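Local coordinates for aldehyde dehydrogenase (PDB 5KF0), which probably oxidises aldehydes to carboxylic acids with a nicotinamide adenine dinucleotide cofactor, as in other aldehyde dehydrogenases, and binds NADPH, at residues P154-S159 and E228-L233; P181-P186 and S212-H217. All blocks are in the same frame, centred on the assembly; numbering follows the deposited sequence.

Contact 1. Residues P154-S159 and E228-L233. With NDP (NADPH dihydro-nicotinamide-adenine-dinucleotide phosphate), chain E.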
loop_
_atom_site.group_PDB
_atom_site.type_symbol
_atom_site.label_atom_id
_atom_site.label_comp_id
_atom_site.label_asym_id
_atom_site.label_seq_id
_atom_site.Cartn_x
_atom_site.Cartn_y
_atom_site.Cartn_z
ATOM N N PRO A 154 -2.949 25.621 9.277
ATOM C CA PRO A 154 -1.694 26.369 9.438
ATOM C C PRO A 154 -0.691 25.585 10.268
ATOM O O PRO A 154 -1.022 25.043 11.326
ATOM C CB PRO A 154 -2.135 27.651 10.152
ATOM C CG PRO A 154 -3.617 27.778 9.820
ATOM C CD PRO A 154 -4.102 26.355 9.823
ATOM N N CYS A 155 0.545 25.532 9.779
ATOM C CA CYS A 155 1.622 24.806 10.437
ATOM C C CYS A 155 2.675 25.787 10.927
ATOM O O CYS A 155 3.018 26.738 10.222
ATOM C CB CYS A 155 2.292 23.806 9.489
ATOM S SG CYS A 155 1.214 22.453 8.952
ATOM N N SER A 156 3.193 25.519 12.125
ATOM C CA SER A 156 4.285 26.275 12.724
ATOM C C SER A 156 5.564 25.453 12.589
ATOM O O SER A 156 5.625 24.312 13.060
ATOM C CB SER A 156 3.996 26.569 14.197
ATOM O OG SER A 156 5.113 27.212 14.801
ATOM N N PHE A 157 6.584 26.035 11.960
ATOM C CA PHE A 157 7.835 25.349 11.650
ATOM C C PHE A 157 8.993 26.083 12.314
ATOM O O PHE A 157 9.133 27.298 12.146
ATOM C CB PHE A 157 8.084 25.304 10.134
ATOM C CG PHE A 157 7.121 24.428 9.376
ATOM C CD1 PHE A 157 6.484 23.351 9.996
ATOM C CD2 PHE A 157 6.874 24.669 8.026
ATOM C CE1 PHE A 157 5.608 22.540 9.276
ATOM C CE2 PHE A 157 6.015 23.855 7.299
ATOM C CZ PHE A 157 5.376 22.791 7.926
ATOM N N ILE A 158 9.833 25.346 13.040
ATOM C CA ILE A 158 11.019 25.900 13.691
ATOM C C ILE A 158 12.213 25.031 13.313
ATOM O O ILE A 158 12.149 23.805 13.460
ATOM C CB ILE A 158 10.847 25.938 15.223
ATOM C CG1 ILE A 158 9.714 26.886 15.630
ATOM C CG2 ILE A 158 12.167 26.349 15.894
ATOM C CD1 ILE A 158 9.368 26.812 17.132
ATOM N N SER A 159 13.302 25.654 12.847
ATOM C CA SER A 159 14.451 24.922 12.328
ATOM C C SER A 159 15.749 25.372 12.988
ATOM O O SER A 159 15.819 26.461 13.567
ATOM C CB SER A 159 14.543 25.087 10.798
ATOM O OG SER A 159 14.590 26.453 10.399
ATOM N N GLU A 228 -3.198 29.038 19.218
ATOM C CA GLU A 228 -4.087 27.915 18.947
ATOM C C GLU A 228 -4.547 27.845 17.499
ATOM O O GLU A 228 -5.173 26.850 17.118
ATOM C CB GLU A 228 -5.310 27.967 19.866
ATOM C CG GLU A 228 -6.300 29.055 19.516
ATOM C CD GLU A 228 -7.613 28.914 20.272
ATOM O OE1 GLU A 228 -7.729 27.993 21.115
ATOM O OE2 GLU A 228 -8.531 29.726 20.020
ATOM N N ARG A 229 -4.258 28.861 16.679
ATOM C CA ARG A 229 -4.623 28.784 15.268
ATOM C C ARG A 229 -3.704 27.859 14.482
ATOM O O ARG A 229 -4.089 27.390 13.401
ATOM C CB ARG A 229 -4.629 30.186 14.660
ATOM C CG ARG A 229 -5.751 31.054 15.225
ATOM C CD ARG A 229 -5.593 32.521 14.835
ATOM N NE ARG A 229 -4.393 33.104 15.432
ATOM C CZ ARG A 229 -3.957 34.334 15.185
ATOM N NH1 ARG A 229 -4.636 35.121 14.356
ATOM N NH2 ARG A 229 -2.846 34.778 15.768
ATOM N N PHE A 230 -2.502 27.595 14.997
ATOM C CA PHE A 230 -1.636 26.576 14.426
ATOM C C PHE A 230 -2.190 25.200 14.780
ATOM O O PHE A 230 -2.495 24.940 15.948
ATOM C CB PHE A 230 -0.218 26.697 14.988
ATOM C CG PHE A 230 0.620 27.821 14.412
ATOM C CD1 PHE A 230 0.858 27.921 13.049
ATOM C CD2 PHE A 230 1.263 28.715 15.271
ATOM C CE1 PHE A 230 1.690 28.919 12.546
ATOM C CE2 PHE A 230 2.085 29.720 14.774
ATOM C CZ PHE A 230 2.293 29.831 13.408
ATOM N N ARG A 231 -2.286 24.309 13.790
ATOM C CA ARG A 231 -2.773 22.951 14.031
ATOM C C ARG A 231 -1.650 21.936 14.193
ATOM O O ARG A 231 -1.908 20.811 14.645
ATOM C CB ARG A 231 -3.696 22.515 12.891
ATOM C CG ARG A 231 -4.771 23.547 12.549
ATOM C CD ARG A 231 -5.653 23.892 13.738
ATOM N NE ARG A 231 -6.704 22.900 13.948
ATOM C CZ ARG A 231 -7.908 22.949 13.377
ATOM N NH1 ARG A 231 -8.223 23.947 12.562
ATOM N NH2 ARG A 231 -8.798 21.996 13.618
ATOM N N LEU A 232 -0.419 22.317 13.862
ATOM C CA LEU A 232 0.758 21.470 13.969
ATOM C C LEU A 232 1.937 22.359 14.314
ATOM O O LEU A 232 2.085 23.438 13.732
ATOM C CB LEU A 232 1.041 20.724 12.660
ATOM C CG LEU A 232 2.418 20.059 12.554
ATOM C CD1 LEU A 232 2.530 18.882 13.527
ATOM C CD2 LEU A 232 2.706 19.606 11.122
ATOM N N LEU A 233 2.737 21.925 15.283
ATOM C CA LEU A 233 4.071 22.463 15.515
ATOM C C LEU A 233 5.056 21.378 15.121
ATOM O O LEU A 233 4.988 20.262 15.647
ATOM C CB LEU A 233 4.280 22.863 16.976
ATOM C CG LEU A 233 5.750 23.050 17.391
ATOM C CD1 LEU A 233 6.365 24.292 16.735
ATOM C CD2 LEU A 233 5.886 23.140 18.909
HETATM P PA NDP E . 18.234 24.983 19.389
HETATM O O1A NDP E . 17.314 24.084 20.146
HETATM O O2A NDP E . 19.130 25.816 20.306
HETATM O O5B NDP E . 17.449 25.961 18.412
HETATM C C5B NDP E . 16.662 25.357 17.356
HETATM C C4B NDP E . 15.586 26.324 16.941
HETATM O O4B NDP E . 14.627 26.468 18.013
HETATM C C3B NDP E . 16.077 27.743 16.625
HETATM O O3B NDP E . 15.292 28.316 15.583
HETATM C C2B NDP E . 15.799 28.467 17.942
HETATM O O2B NDP E . 15.636 29.895 17.822
HETATM C C1B NDP E . 14.458 27.843 18.283
HETATM N N9A NDP E . 14.055 28.002 19.675
HETATM C C8A NDP E . 14.782 27.762 20.810
HETATM N N7A NDP E . 14.108 27.944 21.922
HETATM C C5A NDP E . 12.853 28.334 21.485
HETATM C C6A NDP E . 11.667 28.669 22.170
HETATM N N6A NDP E . 11.558 28.697 23.504
HETATM N N1A NDP E . 10.585 28.993 21.427
HETATM C C2A NDP E . 10.689 28.991 20.097
HETATM N N3A NDP E . 11.751 28.701 19.340
HETATM C C4A NDP E . 12.806 28.379 20.102
HETATM O O3 NDP E . 19.128 24.102 18.415
HETATM P PN NDP E . 20.343 24.450 17.449
HETATM O O1N NDP E . 19.930 25.496 16.480
HETATM O O2N NDP E . 21.524 24.783 18.325
HETATM O O5D NDP E . 20.615 23.107 16.652
HETATM C C5D NDP E . 21.321 21.969 17.174
HETATM C C4D NDP E . 20.319 20.970 17.698
HETATM O O4D NDP E . 19.413 20.574 16.634
HETATM C C3D NDP E . 20.981 19.687 18.208
HETATM O O3D NDP E . 20.406 19.216 19.422
HETATM C C2D NDP E . 20.755 18.724 17.044
HETATM O O2D NDP E . 20.808 17.336 17.352
HETATM C C1D NDP E . 19.375 19.160 16.571
HETATM N N1N NDP E . 19.191 18.695 15.201
HETATM C C2N NDP E . 18.213 17.784 14.878
HETATM C C3N NDP E . 18.123 17.216 13.659
HETATM C C7N NDP E . 17.013 16.297 13.289
HETATM O O7N NDP E . 16.620 16.306 12.113
HETATM N N7N NDP E . 16.534 15.456 14.203
HETATM C C4N NDP E . 19.174 17.474 12.641
HETATM C C5N NDP E . 19.959 18.697 12.976
HETATM C C6N NDP E . 19.981 19.184 14.203
HETATM P P2B NDP E . 16.927 30.906 17.886
HETATM O O1X NDP E . 18.157 30.079 17.869
HETATM O O2X NDP E . 16.701 31.814 16.713
HETATM O O3X NDP E . 16.782 31.698 19.168
#

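Contact 2. Residues P181-P186 and S212-H217. With NDP (NADPH dihydro-nicotinamide-adenine-dinucleotide phosphate), chain E.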
loop_
_atom_site.group_PDB
_atom_site.type_symbol
_atom_site.label_atom_id
_atom_site.label_comp_id
_atom_site.label_asym_id
_atom_site.label_seq_id
_atom_site.Cartn_x
_atom_site.Cartn_y
_atom_site.Cartn_z
ATOM N N PRO A 181 -0.822 26.066 4.569
ATOM C CA PRO A 181 -0.106 27.312 4.863
ATOM C C PRO A 181 0.834 27.087 6.040
ATOM O O PRO A 181 0.562 26.273 6.929
ATOM C CB PRO A 181 -1.229 28.293 5.234
ATOM C CG PRO A 181 -2.527 27.603 4.841
ATOM C CD PRO A 181 -2.233 26.139 4.974
ATOM N N PHE A 182 1.947 27.821 6.052
ATOM C CA PHE A 182 2.905 27.630 7.136
ATOM C C PHE A 182 3.600 28.944 7.464
ATOM O O PHE A 182 3.716 29.843 6.625
ATOM C CB PHE A 182 3.957 26.561 6.789
ATOM C CG PHE A 182 4.880 26.960 5.672
ATOM C CD1 PHE A 182 6.044 27.682 5.941
ATOM C CD2 PHE A 182 4.582 26.625 4.352
ATOM C CE1 PHE A 182 6.901 28.063 4.913
ATOM C CE2 PHE A 182 5.434 27.000 3.308
ATOM C CZ PHE A 182 6.591 27.727 3.589
ATOM N N VAL A 183 4.114 29.012 8.689
ATOM C CA VAL A 183 4.968 30.101 9.144
ATOM C C VAL A 183 6.249 29.454 9.652
ATOM O O VAL A 183 6.201 28.642 10.581
ATOM C CB VAL A 183 4.306 30.937 10.255
ATOM C CG1 VAL A 183 5.208 32.128 10.627
ATOM C CG2 VAL A 183 2.907 31.447 9.813
ATOM N N LEU A 184 7.381 29.801 9.037
ATOM C CA LEU A 184 8.679 29.219 9.368
ATOM C C LEU A 184 9.516 30.233 10.135
ATOM O O LEU A 184 9.672 31.376 9.692
ATOM C CB LEU A 184 9.428 28.793 8.097
ATOM C CG LEU A 184 10.910 28.402 8.271
ATOM C CD1 LEU A 184 11.058 27.129 9.108
ATOM C CD2 LEU A 184 11.607 28.236 6.909
ATOM N N LYS A 185 10.040 29.814 11.283
ATOM C CA LYS A 185 11.014 30.598 12.037
ATOM C C LYS A 185 12.367 29.915 11.921
ATOM O O LYS A 185 12.593 28.875 12.562
ATOM C CB LYS A 185 10.616 30.724 13.509
ATOM C CG LYS A 185 11.444 31.789 14.245
ATOM C CD LYS A 185 11.519 31.533 15.756
ATOM C CE LYS A 185 12.631 30.527 16.078
ATOM N NZ LYS A 185 13.977 31.104 15.713
ATOM N N PRO A 186 13.286 30.434 11.121
ATOM C CA PRO A 186 14.618 29.840 11.043
ATOM C C PRO A 186 15.426 30.202 12.282
ATOM O O PRO A 186 15.036 31.053 13.083
ATOM C CB PRO A 186 15.212 30.487 9.785
ATOM C CG PRO A 186 14.607 31.887 9.815
ATOM C CD PRO A 186 13.188 31.687 10.346
ATOM N N SER A 212 4.839 32.466 5.405
ATOM C CA SER A 212 5.650 33.534 5.958
ATOM C C SER A 212 6.951 32.918 6.446
ATOM O O SER A 212 6.965 31.783 6.930
ATOM C CB SER A 212 4.936 34.266 7.115
ATOM O OG SER A 212 3.775 34.947 6.648
ATOM N N VAL A 213 8.049 33.663 6.314
ATOM C CA VAL A 213 9.339 33.248 6.866
ATOM C C VAL A 213 9.820 34.412 7.727
ATOM O O VAL A 213 10.128 35.494 7.209
ATOM C CB VAL A 213 10.360 32.881 5.777
ATOM C CG1 VAL A 213 11.712 32.518 6.412
ATOM C CG2 VAL A 213 9.837 31.705 4.928
ATOM N N LEU A 214 9.851 34.204 9.039
ATOM C CA LEU A 214 10.006 35.290 10.006
ATOM C C LEU A 214 11.169 35.005 10.944
ATOM O O LEU A 214 11.031 34.166 11.858
ATOM C CB LEU A 214 8.724 35.480 10.815
ATOM C CG LEU A 214 7.448 35.820 10.047
ATOM C CD1 LEU A 214 6.289 35.974 11.024
ATOM C CD2 LEU A 214 7.622 37.088 9.232
ATOM N N PRO A 215 12.300 35.678 10.786
ATOM C CA PRO A 215 13.358 35.572 11.796
ATOM C C PRO A 215 12.870 36.144 13.117
ATOM O O PRO A 215 12.230 37.193 13.155
ATOM C CB PRO A 215 14.503 36.406 11.204
ATOM C CG PRO A 215 14.174 36.541 9.724
ATOM C CD PRO A 215 12.674 36.559 9.668
ATOM N N ALA A 216 13.170 35.437 14.204
ATOM C CA ALA A 216 12.790 35.875 15.540
ATOM C C ALA A 216 13.613 35.082 16.539
ATOM O O ALA A 216 13.817 33.879 16.355
ATOM C CB ALA A 216 11.292 35.663 15.810
ATOM N N HIS A 217 14.103 35.760 17.572
ATOM C CA HIS A 217 14.823 35.066 18.634
ATOM C C HIS A 217 13.868 34.219 19.469
ATOM O O HIS A 217 12.679 34.524 19.589
ATOM C CB HIS A 217 15.538 36.071 19.537
ATOM C CG HIS A 217 16.584 36.880 18.836
ATOM N ND1 HIS A 217 17.799 36.353 18.456
ATOM C CD2 HIS A 217 16.609 38.186 18.474
ATOM C CE1 HIS A 217 18.523 37.295 17.874
ATOM N NE2 HIS A 217 17.827 38.418 17.877
HETATM P PA NDP E . 18.234 24.983 19.389
HETATM O O1A NDP E . 17.314 24.084 20.146
HETATM O O2A NDP E . 19.130 25.816 20.306
HETATM O O5B NDP E . 17.449 25.961 18.412
HETATM C C5B NDP E . 16.662 25.357 17.356
HETATM C C4B NDP E . 15.586 26.324 16.941
HETATM O O4B NDP E . 14.627 26.468 18.013
HETATM C C3B NDP E . 16.077 27.743 16.625
HETATM O O3B NDP E . 15.292 28.316 15.583
HETATM C C2B NDP E . 15.799 28.467 17.942
HETATM O O2B NDP E . 15.636 29.895 17.822
HETATM C C1B NDP E . 14.458 27.843 18.283
HETATM N N9A NDP E . 14.055 28.002 19.675
HETATM C C8A NDP E . 14.782 27.762 20.810
HETATM N N7A NDP E . 14.108 27.944 21.922
HETATM C C5A NDP E . 12.853 28.334 21.485
HETATM C C6A NDP E . 11.667 28.669 22.170
HETATM N N6A NDP E . 11.558 28.697 23.504
HETATM N N1A NDP E . 10.585 28.993 21.427
HETATM C C2A NDP E . 10.689 28.991 20.097
HETATM N N3A NDP E . 11.751 28.701 19.340
HETATM C C4A NDP E . 12.806 28.379 20.102
HETATM O O3 NDP E . 19.128 24.102 18.415
HETATM P PN NDP E . 20.343 24.450 17.449
HETATM O O1N NDP E . 19.930 25.496 16.480
HETATM O O2N NDP E . 21.524 24.783 18.325
HETATM O O5D NDP E . 20.615 23.107 16.652
HETATM C C5D NDP E . 21.321 21.969 17.174
HETATM C C4D NDP E . 20.319 20.970 17.698
HETATM O O4D NDP E . 19.413 20.574 16.634
HETATM C C3D NDP E . 20.981 19.687 18.208
HETATM O O3D NDP E . 20.406 19.216 19.422
HETATM C C2D NDP E . 20.755 18.724 17.044
HETATM O O2D NDP E . 20.808 17.336 17.352
HETATM C C1D NDP E . 19.375 19.160 16.571
HETATM N N1N NDP E . 19.191 18.695 15.201
HETATM C C2N NDP E . 18.213 17.784 14.878
HETATM C C3N NDP E . 18.123 17.216 13.659
HETATM C C7N NDP E . 17.013 16.297 13.289
HETATM O O7N NDP E . 16.620 16.306 12.113
HETATM N N7N NDP E . 16.534 15.456 14.203
HETATM C C4N NDP E . 19.174 17.474 12.641
HETATM C C5N NDP E . 19.959 18.697 12.976
HETATM C C6N NDP E . 19.981 19.184 14.203
HETATM P P2B NDP E . 16.927 30.906 17.886
HETATM O O1X NDP E . 18.157 30.079 17.869
HETATM O O2X NDP E . 16.701 31.814 16.713
HETATM O O3X NDP E . 16.782 31.698 19.168
HETATM O O HOH W 1 15.389 33.733 13.538
#

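Contact 1. Residues P154-S159 and E228-L233
Ser156 lays its CB squarely over the ring of Phe230, 3.4 Å from CB to the ring centroid and only 4° off the normal, a CH-pi contact. Phe230 CG stands beside its own backbone N (chi1 -77°), which turns the ring toward 154-156, under Ser156 CB, with the carbonyl of Pro154 at its edge. That carbonyl O takes the N-H of Arg231 at 2.9 Å, and two residues on Ser156 N gives a nearly straight bond (175°) to Leu232 O, also 2.9 Å. Strands 155-158 and 232-236 thus run parallel at the middle of the Rossmann-like sheet of the cofactor-binding domain. Cys155 SG meets Leu232 CD2 at 3.9 Å on one face; Ser156 and Leu233 lie on the other, where Ser156 OG is hydrogen-bonded to Phe224 O. Further along that face Ile158 CD1 touches Leu233 CD1 at 3.9 Å, while Ile158 CG2 approaches NADPH O4B to 3.2 Å. Beyond the strand end, Ser159 O accepts a 2.8 Å hydrogen bond from the ribose hydroxyl O3B. Farther out, helix 48-60 packs on Pro154 and Phe230, and its Asp52 forms a salt bridge with Arg229.

Contact 2. Residues P181-P186 and S212-H217
A parallel strand pairing at the margin of the cofactor-binding sheet joins 181-186 to 212-217, and both segments reach the phosphorylated adenosine ribose of NADPH. Three backbone bonds zip it together: Ser212 N to Phe182 O (3.1 Å), then Leu184 N to Ser212 O and Leu214 N to Leu184 O, both 2.9 Å. Around them Val183 CG1 meets Leu214 CD1 at 4.0 Å, the two side chains crossing obliquely, while Val213 CG1 touches Pro186 CD at 4.3 Å on the other face. Helix 192-202 covers Val213 and Pro186, completing a beta-alpha-beta unit with the two strands; helix 48-60 packs against Ser212 and Leu214. At the end of strand 182-185, the Lys185 side chain starts out extended and then bends at chi3 and chi4 (83° and 64°), bringing its methylenes past Ala216 and turning NZ to the cofactor. Five acceptors surround NZ and must share its three hydrogens, so some bonds are bifurcated or alternate: Ala216 O at 2.9 Å, nearly in line with the carbonyl, Pro186 O, with NZ above the carbonyl plane, and NADPH O2B (2.9 Å), phosphate O2X (3.0 Å) and O3B. Two carbonyls and the 2'-phosphate together probably stabilise its positive charge. A water ties the segment ends together, donating to Pro186 O and accepting from Ala216 N.

Overall arrangement
From the N terminus, the chain enters strand 155-158, passes through helix 164-178 to strand 182-185, then through helix 192-202 to strand 211-213. Contact 2 closes this last, shorter loop. Only after helix 222-226 does the chain return as strand 232-236 on the opposite side of 155-158, where contact 1 closes the longer loop with contact 2 nested inside it. The strand order across this part of the sheet is therefore 211-213, 182-185, 155-158, 232-236. Strands 155-158 and 182-185 link the two contacts, whose centres are about 10 Å apart, through backbone bonds such as Lys185 N to Phe157 O. NADPH is met by 154-159 of contact 1 and by both segments of contact 2.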